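PDB 5ZHB: cellobiose 2-epimerase from Caldibacillus thermoamylovorans, which probably catalyses the reversible epimerization at C2 of the reducing-end sugar of cellobiose and related beta-1,4-linked disaccharides. Local coordinates for residues R9-T14 / G350-S355; P18-L23 / K372-N377; Y136-Y141 / R198-E203. One frame throughout, in Å; residues are numbered along the deposited sequence.

Contact 1: residues R9-T14 / G350-S355; sequences RNELET and GEWYWS
The indole N-H of W352 points at the carboxylate of E11, with NE1 2.8 Å from OE2 and an N-H...O angle of 148°. OE2 lies at the edge of the indole, near its plane, while the carboxylate plane is turned 49° from that of the ring. The bond should be read with some caution, because OE2 sits too close to another atom of the model for its place to be certain. Behind the carboxylate, E11 CG also meets the indole edge, 3.9 Å from NE1. E11 reaches across because CG is anti to its backbone N (chi1 175°) and the chain then bends at the next torsion. The contact ties the N-terminal helix 2-21 to a loop late in the sequence, between helix 326-343 and strand 355-356, in the (alpha/alpha)6 barrel of the N-acylglucosamine 2-epimerase family, whose helices follow one another in pairs. Further out, the backbone N of W352 donates to E351 OE2 at 2.7 Å, from above the carboxylate plane. I16 and N377 pack against the indole, and the side chain of E11 touches I16 as well as I344.

Contact 2: residues P18-L23 / K372-N377; sequences PFWAKL and KCPYHN
P374 lies over one face of the W20 indole, its CB 3.5 Å from the centroid of the five-membered ring and 11° off the ring normal, which identifies a CH-pi contact. CD of the same proline stands over the centre of the indole as a whole, so two carbons of the pyrrolidine ring rest on the aromatic surface. The opposite face is covered from within the helix by F19, whose CD1 lies 3.5 Å above the plane but offset toward the rim. The indole is thus held between a proline from the far end of the chain and its own sequence neighbour. W20 CG is anti to the carbonyl carbon (chi1 -70°), and from there the benzo end of the ring reaches the backbone before P374. There CH2 approaches C373 CA to 3.3 Å, obliquely to the ring, and K372 O to 3.5 Å, the oxygen lying at the edge near the ring plane. In the fold, the last part of helix 2-21 meets the chain leading into the C-terminal helix 375-387, while F59 and A58 of helix 49-66 pack on W20 and P374 respectively. This joins the first and last helices of the (alpha/alpha)6 barrel. All four touching residues are buried, and the polar edge of W20 is satisfied from outside the pair: NE1 is hydrogen-bonded to E351 OE1, which also accepts from N377 ND2. K372 NZ is held by I367 O, W352 O and the carboxylate of E351, a charged partner that would favour its protonated form.

Contact 3: residues Y136-Y141 / R198-E203; sequences YAKQLY and RVWEDE
D202 OD2 takes a hydrogen bond of 2.7 Å from a water that also binds Y141 OH, and the backbone N of L205 donates to the same OD2. The second bond makes D202 the N-cap of helix 203-220. The water lies 2.7 Å from Y141 OH, in the plane of the tyrosine ring and at its edge, so it bridges the hydroxyl and the carboxylate, which are themselves 4.5 Å apart from OH to OD2. Beside this bridge, W200 receives the side chain of K138 over one face. K138 CE stands 3.6 Å from the centroid of the five-membered ring and only 2° off its normal, a CH-pi contact, while NZ, 24° off the normal, makes a cation-pi interaction. The lysine gets there as an extended chain beyond CG, laid obliquely across the indole. NZ and W200 NE1 are near neighbours, but both are donors, so no hydrogen bond joins them. Helix 131-145 here meets the link between helices 183-199 and 203-220, two successive helices of the (alpha/alpha)6 barrel. In that link an inverse gamma turn centred on E201, closed by a weak bond from D202 N to W200 O, sets D202 back against the indole. The face opposite K138 is covered by D202 CB, 3.6 Å above the plane and over its centre, which places the capping residue directly behind the ring that carries the lysine. Y141 meets the benzo edge of W200, CE2 to CZ3 3.7 Å, with the two ring planes at 75°. Y141 CG is anti to the backbone N, directing the phenol from the helix toward both the tryptophan and the water. Y193 packs edge-to-face with the tyrosine, and L205 touches both Y141 and W200.

Overall arrangement
Contacts 1 and 2 are neighbours, their centres about 8 Å apart, and both use helix 2-21. Their segments alternate along the chain: 9-14, 18-23, 350-355, then 372-377. The two contacts touch through E351. Together they fasten the N-terminal helix to the C-terminal part of the chain. Contact 3 lies between these ends in sequence, nested inside the loops that both other contacts close. Its centre is about 32 Å from that of contact 1, across the centre of the chain, and about 26 Å from that of contact 2. It joins helix 131-145 to the link that follows helix 183-199, whereas contacts 1 and 2 close the single-chain fold.

Contact 1: residues R9-T14 / G350-S355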
# COMPACT_ATOMS: atom_id res chain seq x y z
N ARG A 9 6.10 -13.92 12.10
CA ARG A 9 7.26 -14.35 11.35
C ARG A 9 7.07 -15.76 10.77
O ARG A 9 7.48 -16.00 9.64
CB ARG A 9 8.48 -14.38 12.27
CG ARG A 9 9.80 -14.53 11.53
CD ARG A 9 10.92 -14.68 12.57
NE ARG A 9 12.20 -14.89 11.90
CZ ARG A 9 13.34 -14.24 12.16
NH1 ARG A 9 13.38 -13.28 13.07
NH2 ARG A 9 14.43 -14.56 11.49
N ASN A 10 6.51 -16.68 11.56
CA ASN A 10 6.16 -18.01 11.07
C ASN A 10 5.20 -17.90 9.89
O ASN A 10 5.38 -18.58 8.88
CB ASN A 10 5.61 -18.85 12.21
CG ASN A 10 5.08 -20.18 11.77
OD1 ASN A 10 3.86 -20.43 11.81
ND2 ASN A 10 5.96 -21.05 11.31
N GLU A 11 4.17 -17.05 10.02
CA GLU A 11 3.17 -16.88 8.96
C GLU A 11 3.88 -16.38 7.71
O GLU A 11 3.67 -16.94 6.61
CB GLU A 11 1.97 -16.04 9.40
CG GLU A 11 0.96 -15.74 8.30
CD GLU A 11 0.31 -16.94 7.63
OE1 GLU A 11 0.31 -18.03 8.24
OE2 GLU A 11 -0.18 -16.82 6.48
N LEU A 12 4.78 -15.42 7.89
CA LEU A 12 5.47 -14.81 6.77
C LEU A 12 6.34 -15.84 6.04
O LEU A 12 6.24 -15.99 4.83
CB LEU A 12 6.31 -13.63 7.23
CG LEU A 12 7.16 -12.97 6.16
CD1 LEU A 12 6.29 -12.44 5.03
CD2 LEU A 12 7.97 -11.87 6.79
N GLU A 13 7.23 -16.50 6.79
CA GLU A 13 8.29 -17.31 6.21
C GLU A 13 7.77 -18.69 5.79
O GLU A 13 8.32 -19.26 4.86
CB GLU A 13 9.44 -17.42 7.21
CG GLU A 13 10.13 -16.07 7.43
CD GLU A 13 11.54 -16.14 7.98
OE1 GLU A 13 11.67 -16.35 9.20
OE2 GLU A 13 12.50 -15.98 7.17
N THR A 14 6.74 -19.23 6.44
CA THR A 14 6.32 -20.59 6.12
C THR A 14 5.06 -20.62 5.24
O THR A 14 4.76 -21.68 4.71
CB THR A 14 6.13 -21.47 7.36
OG1 THR A 14 4.92 -21.11 8.03
CG2 THR A 14 7.31 -21.42 8.32
N GLY A 350 -3.04 -22.33 -0.76
CA GLY A 350 -3.66 -21.06 -0.41
C GLY A 350 -2.71 -20.07 0.26
O GLY A 350 -1.53 -20.34 0.51
N GLU A 351 -3.25 -18.86 0.54
CA GLU A 351 -2.48 -17.83 1.22
C GLU A 351 -3.43 -17.17 2.22
O GLU A 351 -3.91 -17.82 3.14
CB GLU A 351 -1.87 -16.95 0.13
CG GLU A 351 -0.91 -15.86 0.59
CD GLU A 351 -1.38 -14.40 0.47
OE1 GLU A 351 -0.50 -13.53 0.57
OE2 GLU A 351 -2.58 -14.14 0.33
N TRP A 352 -3.82 -15.93 1.91
CA TRP A 352 -4.89 -15.27 2.63
C TRP A 352 -6.07 -15.06 1.69
O TRP A 352 -5.95 -14.75 0.50
CB TRP A 352 -4.40 -13.92 3.21
CG TRP A 352 -3.34 -13.98 4.28
CD1 TRP A 352 -2.37 -14.92 4.50
CD2 TRP A 352 -3.17 -13.01 5.34
NE1 TRP A 352 -1.62 -14.60 5.60
CE2 TRP A 352 -2.09 -13.43 6.14
CE3 TRP A 352 -3.85 -11.84 5.69
CZ2 TRP A 352 -1.67 -12.70 7.25
CZ3 TRP A 352 -3.43 -11.13 6.79
CH2 TRP A 352 -2.38 -11.57 7.57
N TYR A 353 -7.27 -15.14 2.24
CA TYR A 353 -8.44 -14.73 1.48
C TYR A 353 -8.47 -13.21 1.29
O TYR A 353 -7.93 -12.46 2.09
CB TYR A 353 -9.69 -15.13 2.23
CG TYR A 353 -9.84 -16.61 2.50
CD1 TYR A 353 -9.91 -17.54 1.46
CD2 TYR A 353 -10.03 -17.06 3.81
CE1 TYR A 353 -10.06 -18.90 1.74
CE2 TYR A 353 -10.21 -18.40 4.09
CZ TYR A 353 -10.26 -19.31 3.05
OH TYR A 353 -10.46 -20.61 3.38
N TRP A 354 -9.10 -12.79 0.20
CA TRP A 354 -9.29 -11.38 -0.08
C TRP A 354 -10.09 -10.75 1.05
O TRP A 354 -9.74 -9.69 1.58
CB TRP A 354 -10.02 -11.24 -1.42
CG TRP A 354 -10.23 -9.81 -1.84
CD1 TRP A 354 -11.07 -8.91 -1.24
CD2 TRP A 354 -9.65 -9.11 -2.96
NE1 TRP A 354 -11.01 -7.69 -1.85
CE2 TRP A 354 -10.18 -7.79 -2.94
CE3 TRP A 354 -8.78 -9.47 -3.98
CZ2 TRP A 354 -9.85 -6.84 -3.89
CZ3 TRP A 354 -8.48 -8.54 -4.95
CH2 TRP A 354 -9.01 -7.25 -4.91
N SER A 355 -11.21 -11.39 1.39
CA SER A 355 -12.09 -10.86 2.42
C SER A 355 -12.93 -11.97 3.01
O SER A 355 -12.97 -13.08 2.48
CB SER A 355 -12.93 -9.71 1.88
OG SER A 355 -13.74 -10.09 0.77

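Contact 2: residues P18-L23 / K372-N377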
# COMPACT_ATOMS: atom_id res chain seq x y z
N PRO A 18 6.57 -18.32 0.69
CA PRO A 18 6.55 -19.51 -0.20
C PRO A 18 5.41 -19.52 -1.22
O PRO A 18 5.60 -19.98 -2.34
CB PRO A 18 6.47 -20.71 0.77
CG PRO A 18 7.03 -20.18 2.07
CD PRO A 18 6.65 -18.69 2.11
N PHE A 19 4.21 -19.03 -0.86
CA PHE A 19 3.12 -19.01 -1.81
C PHE A 19 3.46 -18.13 -3.02
O PHE A 19 3.30 -18.54 -4.17
CB PHE A 19 1.83 -18.52 -1.14
CG PHE A 19 0.74 -18.12 -2.12
CD1 PHE A 19 0.66 -16.82 -2.63
CD2 PHE A 19 -0.23 -19.03 -2.50
CE1 PHE A 19 -0.35 -16.47 -3.51
CE2 PHE A 19 -1.23 -18.70 -3.38
CZ PHE A 19 -1.32 -17.40 -3.85
N TRP A 20 3.98 -16.92 -2.74
CA TRP A 20 4.38 -15.97 -3.77
C TRP A 20 5.56 -16.48 -4.59
O TRP A 20 5.59 -16.28 -5.80
CB TRP A 20 4.63 -14.60 -3.11
CG TRP A 20 3.32 -14.01 -2.66
CD1 TRP A 20 2.73 -14.05 -1.44
CD2 TRP A 20 2.35 -13.45 -3.56
NE1 TRP A 20 1.48 -13.50 -1.50
CE2 TRP A 20 1.21 -13.14 -2.79
CE3 TRP A 20 2.36 -13.16 -4.93
CZ2 TRP A 20 0.10 -12.54 -3.36
CZ3 TRP A 20 1.25 -12.59 -5.49
CH2 TRP A 20 0.13 -12.30 -4.72
N ALA A 21 6.52 -17.16 -3.96
CA ALA A 21 7.63 -17.78 -4.68
C ALA A 21 7.16 -18.84 -5.69
O ALA A 21 7.76 -18.96 -6.75
CB ALA A 21 8.62 -18.38 -3.71
N LYS A 22 6.06 -19.56 -5.39
CA LYS A 22 5.50 -20.54 -6.31
C LYS A 22 4.86 -19.87 -7.53
O LYS A 22 4.42 -20.57 -8.45
CB LYS A 22 4.49 -21.45 -5.58
CG LYS A 22 5.07 -22.54 -4.67
CD LYS A 22 4.06 -23.38 -3.89
CE LYS A 22 3.67 -22.82 -2.53
NZ LYS A 22 2.26 -22.93 -2.13
N LEU A 23 4.75 -18.54 -7.56
CA LEU A 23 4.20 -17.86 -8.73
C LEU A 23 5.31 -17.30 -9.63
O LEU A 23 5.03 -16.52 -10.55
CB LEU A 23 3.24 -16.75 -8.28
CG LEU A 23 2.03 -17.18 -7.45
CD1 LEU A 23 1.15 -15.95 -7.20
CD2 LEU A 23 1.21 -18.33 -8.09
N LYS A 372 -4.26 -7.76 -5.54
CA LYS A 372 -3.97 -8.50 -4.32
C LYS A 372 -2.62 -9.18 -4.47
O LYS A 372 -2.45 -10.04 -5.35
CB LYS A 372 -5.06 -9.51 -3.96
CG LYS A 372 -4.77 -10.20 -2.59
CD LYS A 372 -5.94 -11.01 -2.06
CE LYS A 372 -5.62 -11.81 -0.82
NZ LYS A 372 -4.47 -12.68 -0.99
N CYS A 373 -1.69 -8.74 -3.61
CA CYS A 373 -0.32 -9.17 -3.72
C CYS A 373 0.24 -9.24 -2.30
O CYS A 373 -0.53 -9.34 -1.35
CB CYS A 373 0.39 -8.35 -4.78
SG CYS A 373 0.38 -6.59 -4.35
N PRO A 374 1.56 -9.45 -2.12
CA PRO A 374 2.10 -9.68 -0.78
C PRO A 374 2.54 -8.46 0.01
O PRO A 374 3.11 -8.62 1.08
CB PRO A 374 3.32 -10.55 -1.13
CG PRO A 374 3.85 -9.93 -2.40
CD PRO A 374 2.60 -9.54 -3.16
N TYR A 375 2.31 -7.24 -0.51
CA TYR A 375 2.85 -6.04 0.12
C TYR A 375 2.22 -5.80 1.50
O TYR A 375 2.96 -5.66 2.48
CB TYR A 375 2.76 -4.87 -0.86
CG TYR A 375 2.30 -3.51 -0.36
CD1 TYR A 375 3.17 -2.62 0.24
CD2 TYR A 375 0.99 -3.07 -0.60
CE1 TYR A 375 2.77 -1.34 0.62
CE2 TYR A 375 0.58 -1.79 -0.23
CZ TYR A 375 1.47 -0.93 0.41
OH TYR A 375 1.08 0.35 0.75
N HIS A 376 0.88 -5.75 1.57
CA HIS A 376 0.24 -5.37 2.83
C HIS A 376 0.56 -6.37 3.95
O HIS A 376 0.96 -5.99 5.06
CB HIS A 376 -1.26 -5.21 2.65
CG HIS A 376 -1.76 -3.94 2.03
ND1 HIS A 376 -1.64 -2.70 2.63
CD2 HIS A 376 -2.34 -3.73 0.83
CE1 HIS A 376 -2.14 -1.77 1.81
NE2 HIS A 376 -2.61 -2.37 0.72
N ASN A 377 0.32 -7.65 3.68
CA ASN A 377 0.47 -8.68 4.70
C ASN A 377 1.95 -8.96 5.03
O ASN A 377 2.27 -9.14 6.22
CB ASN A 377 -0.40 -9.90 4.42
CG ASN A 377 -0.10 -10.63 3.13
OD1 ASN A 377 0.58 -10.09 2.26
ND2 ASN A 377 -0.66 -11.83 2.99

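Contact 3: residues Y136-Y141 / R198-E203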
# COMPACT_ATOMS: atom_id res chain seq x y z
N TYR A 136 16.27 5.10 -11.65
CA TYR A 136 14.90 4.86 -12.09
C TYR A 136 13.95 5.54 -11.12
O TYR A 136 13.02 6.22 -11.56
CB TYR A 136 14.70 3.35 -12.22
CG TYR A 136 15.05 2.75 -13.57
CD1 TYR A 136 14.55 3.28 -14.75
CD2 TYR A 136 15.84 1.60 -13.66
CE1 TYR A 136 14.86 2.71 -15.98
CE2 TYR A 136 16.14 1.02 -14.89
CZ TYR A 136 15.64 1.57 -16.05
OH TYR A 136 15.89 0.99 -17.26
N ALA A 137 14.22 5.40 -9.81
CA ALA A 137 13.38 5.99 -8.78
C ALA A 137 13.32 7.51 -8.93
O ALA A 137 12.24 8.12 -8.95
CB ALA A 137 13.87 5.59 -7.40
N LYS A 138 14.50 8.11 -9.14
CA LYS A 138 14.58 9.54 -9.36
C LYS A 138 13.85 9.96 -10.63
O LYS A 138 13.21 11.01 -10.61
CB LYS A 138 16.04 10.02 -9.35
CG LYS A 138 16.75 9.81 -8.02
CD LYS A 138 18.10 10.52 -7.93
CE LYS A 138 18.96 10.04 -6.81
NZ LYS A 138 20.27 10.68 -6.86
N GLN A 139 13.94 9.20 -11.72
CA GLN A 139 13.16 9.54 -12.91
C GLN A 139 11.65 9.59 -12.61
O GLN A 139 10.95 10.47 -13.09
CB GLN A 139 13.33 8.58 -14.09
CG GLN A 139 14.72 8.62 -14.73
CD GLN A 139 14.82 7.67 -15.90
OE1 GLN A 139 13.94 7.65 -16.78
NE2 GLN A 139 15.87 6.86 -15.90
N LEU A 140 11.13 8.59 -11.89
CA LEU A 140 9.70 8.56 -11.59
C LEU A 140 9.33 9.74 -10.69
O LEU A 140 8.30 10.34 -10.91
CB LEU A 140 9.33 7.22 -10.96
CG LEU A 140 9.63 5.98 -11.81
CD1 LEU A 140 9.28 4.67 -11.10
CD2 LEU A 140 8.87 6.09 -13.12
N TYR A 141 10.16 10.02 -9.68
CA TYR A 141 9.99 11.19 -8.81
C TYR A 141 9.85 12.45 -9.66
O TYR A 141 8.95 13.27 -9.46
CB TYR A 141 11.16 11.23 -7.81
CG TYR A 141 11.33 12.53 -7.03
CD1 TYR A 141 10.35 12.97 -6.15
CD2 TYR A 141 12.46 13.33 -7.20
CE1 TYR A 141 10.47 14.17 -5.47
CE2 TYR A 141 12.61 14.53 -6.51
CZ TYR A 141 11.62 14.94 -5.62
OH TYR A 141 11.72 16.12 -4.95
N ARG A 198 14.84 8.11 2.75
CA ARG A 198 15.71 7.19 3.46
C ARG A 198 16.99 6.93 2.66
O ARG A 198 18.02 6.62 3.23
CB ARG A 198 15.06 5.83 3.75
CG ARG A 198 13.92 5.86 4.75
CD ARG A 198 13.40 4.45 4.99
NE ARG A 198 12.46 4.36 6.12
CZ ARG A 198 11.13 4.36 6.07
NH1 ARG A 198 10.47 4.23 4.91
NH2 ARG A 198 10.47 4.51 7.19
N VAL A 199 16.91 7.01 1.34
CA VAL A 199 18.01 6.54 0.50
C VAL A 199 18.72 7.70 -0.20
O VAL A 199 19.80 7.52 -0.75
CB VAL A 199 17.26 5.55 -0.40
CG1 VAL A 199 17.43 5.76 -1.90
CG2 VAL A 199 17.48 4.13 0.05
N TRP A 200 18.12 8.89 -0.13
CA TRP A 200 18.53 10.08 -0.86
C TRP A 200 18.01 11.28 -0.08
O TRP A 200 16.86 11.69 -0.24
CB TRP A 200 17.98 10.08 -2.30
CG TRP A 200 18.41 11.25 -3.16
CD1 TRP A 200 19.68 11.68 -3.40
CD2 TRP A 200 17.54 12.11 -3.93
NE1 TRP A 200 19.67 12.76 -4.25
CE2 TRP A 200 18.37 13.05 -4.59
CE3 TRP A 200 16.15 12.19 -4.13
CZ2 TRP A 200 17.86 14.04 -5.42
CZ3 TRP A 200 15.64 13.18 -4.95
CH2 TRP A 200 16.49 14.09 -5.59
N GLU A 201 18.84 11.81 0.83
CA GLU A 201 18.39 12.84 1.75
C GLU A 201 18.46 14.21 1.08
O GLU A 201 19.24 15.06 1.49
CB GLU A 201 19.23 12.81 3.03
CG GLU A 201 19.12 11.48 3.77
CD GLU A 201 19.67 11.48 5.19
OE1 GLU A 201 19.97 12.58 5.69
OE2 GLU A 201 19.79 10.38 5.77
N ASP A 202 17.59 14.43 0.10
CA ASP A 202 17.52 15.68 -0.64
C ASP A 202 16.63 16.69 0.08
O ASP A 202 15.49 16.38 0.45
CB ASP A 202 16.93 15.43 -2.02
CG ASP A 202 16.78 16.68 -2.86
OD1 ASP A 202 17.83 17.17 -3.28
OD2 ASP A 202 15.64 17.16 -3.03
N GLU A 203 17.10 17.93 0.21
CA GLU A 203 16.37 18.94 0.97
C GLU A 203 15.07 19.31 0.25
O GLU A 203 14.03 19.55 0.89
CB GLU A 203 17.28 20.15 1.22
CG GLU A 203 16.63 21.26 2.04
CD GLU A 203 16.42 21.05 3.54
OE1 GLU A 203 16.97 20.12 4.18
OE2 GLU A 203 15.64 21.87 4.08
O HOH W 1 14.18 17.14 -5.30